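Local structure of CaaX farnesyltransferase beta subunit Ram1 (Aspergillus fumigatus, 4L9P) at residues B[284-292]-B[318-326]. The protein probably transfers, together with its alpha subunit, a farnesyl group from farnesyl diphosphate to a cysteine near the C-terminus of target proteins, using zinc. Residues are numbered along the deposited sequence; the frame is centred on the assembly and turned at random.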
loop_
_atom_site.group_PDB
_atom_site.type_symbol
_atom_site.label_atom_id
_atom_site.label_comp_id
_atom_site.label_asym_id
_atom_site.label_seq_id
_atom_site.Cartn_x
_atom_site.Cartn_y
_atom_site.Cartn_z
ATOM N N PHE B 284 -4.798 18.327 -12.691
ATOM C CA PHE B 284 -4.105 17.231 -11.965
ATOM C C PHE B 284 -4.986 16.009 -11.800
ATOM O O PHE B 284 -4.455 14.880 -11.665
ATOM C CB PHE B 284 -3.654 17.723 -10.593
ATOM C CG PHE B 284 -2.351 18.482 -10.647
ATOM C CD1 PHE B 284 -2.309 19.847 -10.947
ATOM C CD2 PHE B 284 -1.140 17.817 -10.484
ATOM C CE1 PHE B 284 -1.074 20.538 -11.018
ATOM C CE2 PHE B 284 0.061 18.509 -10.532
ATOM C CZ PHE B 284 0.113 19.855 -10.817
ATOM N N THR B 285 -6.309 16.194 -11.811
ATOM C CA THR B 285 -7.225 15.063 -11.535
ATOM C C THR B 285 -7.787 14.443 -12.815
ATOM O O THR B 285 -8.454 13.424 -12.772
ATOM C CB THR B 285 -8.351 15.496 -10.575
ATOM O OG1 THR B 285 -9.083 16.574 -11.199
ATOM C CG2 THR B 285 -7.781 15.923 -9.209
ATOM N N ASP B 286 -7.516 15.053 -13.966
ATOM C CA ASP B 286 -8.021 14.511 -15.244
ATOM C C ASP B 286 -7.460 13.137 -15.494
ATOM O O ASP B 286 -6.249 12.946 -15.464
ATOM C CB ASP B 286 -7.607 15.445 -16.359
ATOM C CG ASP B 286 -8.592 16.545 -16.625
ATOM O OD1 ASP B 286 -9.724 16.481 -16.136
ATOM O OD2 ASP B 286 -8.203 17.469 -17.391
ATOM N N GLY B 287 -8.336 12.151 -15.701
ATOM C CA GLY B 287 -7.935 10.787 -16.020
ATOM C C GLY B 287 -7.528 10.029 -14.766
ATOM O O GLY B 287 -7.224 8.820 -14.851
ATOM N N LEU B 288 -7.521 10.677 -13.604
ATOM C CA LEU B 288 -6.994 10.036 -12.372
ATOM C C LEU B 288 -7.909 8.953 -11.757
ATOM O O LEU B 288 -7.469 7.840 -11.550
ATOM C CB LEU B 288 -6.671 11.101 -11.319
ATOM C CG LEU B 288 -6.134 10.559 -9.977
ATOM C CD1 LEU B 288 -4.876 9.667 -10.175
ATOM C CD2 LEU B 288 -5.826 11.758 -9.103
ATOM N N PRO B 289 -9.204 9.234 -11.560
ATOM C CA PRO B 289 -10.005 8.121 -11.007
ATOM C C PRO B 289 -10.124 6.960 -12.022
ATOM O O PRO B 289 -10.246 5.811 -11.590
ATOM C CB PRO B 289 -11.383 8.769 -10.676
ATOM C CG PRO B 289 -11.455 9.974 -11.633
ATOM C CD PRO B 289 -9.986 10.471 -11.774
ATOM N N GLU B 290 -10.146 7.262 -13.323
ATOM C CA GLU B 290 -10.144 6.191 -14.316
ATOM C C GLU B 290 -8.859 5.330 -14.197
ATOM O O GLU B 290 -8.942 4.080 -14.259
ATOM C CB GLU B 290 -10.244 6.785 -15.724
ATOM C CG GLU B 290 -11.553 7.553 -15.946
ATOM C CD GLU B 290 -11.485 9.018 -15.617
ATOM O OE1 GLU B 290 -10.567 9.472 -14.938
ATOM O OE2 GLU B 290 -12.394 9.760 -16.065
ATOM N N TYR B 291 -7.705 5.965 -13.991
ATOM C CA TYR B 291 -6.464 5.247 -13.789
ATOM C C TYR B 291 -6.602 4.365 -12.536
ATOM O O TYR B 291 -6.231 3.179 -12.538
ATOM C CB TYR B 291 -5.338 6.254 -13.630
ATOM C CG TYR B 291 -4.078 5.682 -13.027
ATOM C CD1 TYR B 291 -3.198 4.933 -13.784
ATOM C CD2 TYR B 291 -3.802 5.863 -11.684
ATOM C CE1 TYR B 291 -2.015 4.412 -13.242
ATOM C CE2 TYR B 291 -2.682 5.372 -11.113
ATOM C CZ TYR B 291 -1.796 4.611 -11.838
ATOM O OH TYR B 291 -0.636 4.202 -11.233
ATOM N N LEU B 292 -7.139 4.927 -11.455
ATOM C CA LEU B 292 -7.235 4.103 -10.240
ATOM C C LEU B 292 -8.206 2.922 -10.450
ATOM O O LEU B 292 -7.953 1.806 -9.976
ATOM C CB LEU B 292 -7.707 4.962 -9.069
ATOM C CG LEU B 292 -6.745 6.111 -8.722
ATOM C CD1 LEU B 292 -7.335 7.104 -7.673
ATOM C CD2 LEU B 292 -5.393 5.529 -8.194
ATOM N N ALA B 318 -5.029 4.166 -3.248
ATOM C CA ALA B 318 -6.074 4.402 -4.244
ATOM C C ALA B 318 -7.375 4.911 -3.619
ATOM O O ALA B 318 -7.975 5.838 -4.154
ATOM C CB ALA B 318 -6.354 3.125 -5.073
ATOM N N LEU B 319 -7.813 4.279 -2.525
ATOM C CA LEU B 319 -9.099 4.684 -1.929
ATOM C C LEU B 319 -8.959 6.065 -1.295
ATOM O O LEU B 319 -9.874 6.894 -1.427
ATOM C CB LEU B 319 -9.516 3.685 -0.857
ATOM C CG LEU B 319 -9.941 2.316 -1.440
ATOM C CD1 LEU B 319 -10.041 1.266 -0.323
ATOM C CD2 LEU B 319 -11.273 2.468 -2.241
ATOM N N ALA B 320 -7.828 6.343 -0.628
ATOM C CA ALA B 320 -7.642 7.658 -0.038
ATOM C C ALA B 320 -7.571 8.699 -1.165
ATOM O O ALA B 320 -8.147 9.785 -1.055
ATOM C CB ALA B 320 -6.331 7.700 0.818
ATOM N N CYS B 321 -6.863 8.387 -2.266
ATOM C CA CYS B 321 -6.812 9.336 -3.383
ATOM C C CYS B 321 -8.221 9.566 -3.954
ATOM O O CYS B 321 -8.566 10.722 -4.258
ATOM C CB CYS B 321 -5.860 8.770 -4.470
ATOM S SG CYS B 321 -5.445 10.030 -5.685
ATOM N N LEU B 322 -9.041 8.504 -4.099
ATOM C CA LEU B 322 -10.425 8.701 -4.618
ATOM C C LEU B 322 -11.207 9.637 -3.701
ATOM O O LEU B 322 -11.955 10.495 -4.191
ATOM C CB LEU B 322 -11.189 7.369 -4.718
ATOM C CG LEU B 322 -10.766 6.522 -5.917
ATOM C CD1 LEU B 322 -11.500 5.188 -5.803
ATOM C CD2 LEU B 322 -11.068 7.161 -7.279
ATOM N N CYS B 323 -10.994 9.516 -2.388
ATOM C CA CYS B 323 -11.700 10.376 -1.454
ATOM C C CYS B 323 -11.171 11.812 -1.441
ATOM O O CYS B 323 -11.804 12.684 -0.799
ATOM C CB CYS B 323 -11.665 9.751 -0.025
ATOM S SG CYS B 323 -12.678 8.199 -0.005
ATOM N N LEU B 324 -10.027 12.107 -2.068
ATOM C CA LEU B 324 -9.644 13.496 -2.331
ATOM C C LEU B 324 -10.363 14.111 -3.545
ATOM O O LEU B 324 -10.254 15.335 -3.816
ATOM C CB LEU B 324 -8.121 13.539 -2.623
ATOM C CG LEU B 324 -7.248 13.342 -1.419
ATOM C CD1 LEU B 324 -5.820 13.263 -1.895
ATOM C CD2 LEU B 324 -7.376 14.526 -0.463
ATOM N N LEU B 325 -11.084 13.288 -4.292
ATOM C CA LEU B 325 -11.742 13.747 -5.514
ATOM C C LEU B 325 -13.221 14.075 -5.373
ATOM O O LEU B 325 -13.802 14.698 -6.270
ATOM C CB LEU B 325 -11.571 12.725 -6.656
ATOM C CG LEU B 325 -10.112 12.302 -6.856
ATOM C CD1 LEU B 325 -10.037 11.227 -7.968
ATOM C CD2 LEU B 325 -9.205 13.491 -7.170
ATOM N N GLY B 326 -13.846 13.614 -4.301
ATOM C CA GLY B 326 -15.274 13.896 -4.088
ATOM C C GLY B 326 -15.727 13.093 -2.890
ATOM O O GLY B 326 -14.878 12.562 -2.139
#
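Leu292 lies against helix 318-323 with both of its methyls. Leu292 CD1 sits 3.8 Å from Leu322 CD2 and also meets Cys321 CB and the backbone oxygen of Ala318. Leu292 CD2 lies 4.1 Å from Ala318 CB. Leu292 CG is anti to its own carbonyl carbon (chi1 -62°), and the extended chain end then reaches across to the partner helix. The side chains of Leu292 and Leu322 overlap alongside, each heading toward the other's backbone. One turn earlier, Leu288 CD2 touches Cys321 SG at 3.8 Å. Cys321 SG is anti to its backbone N (chi1 -167°), which places the sulfur beside the methyls of Leu288 and Leu292. This part is buried, and Ala254 of helix 251-263 also packs on Leu288.

The helical segments 288-292 and 318-323 run nearly antiparallel (158°), their axes approaching to 10.4 Å. Both belong to the alpha-alpha toroid of the prenyltransferase beta subunit. The bound farnesyl diphosphate analogue is about 10 Å from the side chain of Cys321, and the contact lies away from the ligand and zinc sites.

The other end of the contact is partly open to solvent. Here Leu325, just before Gly326, meets Pro289 with one methyl and Thr285 with the other. Leu325 CD1 rests on the proline ring, 3.9 Å from Pro289 CD. Leu325 CD2 presses on Thr285 CG2 at 3.5 Å, a tighter fit than usual for two carbons. Inward of this tight pair, buried Leu288 CD2 stays 4.3 Å from Leu325 CD2, a looser touch.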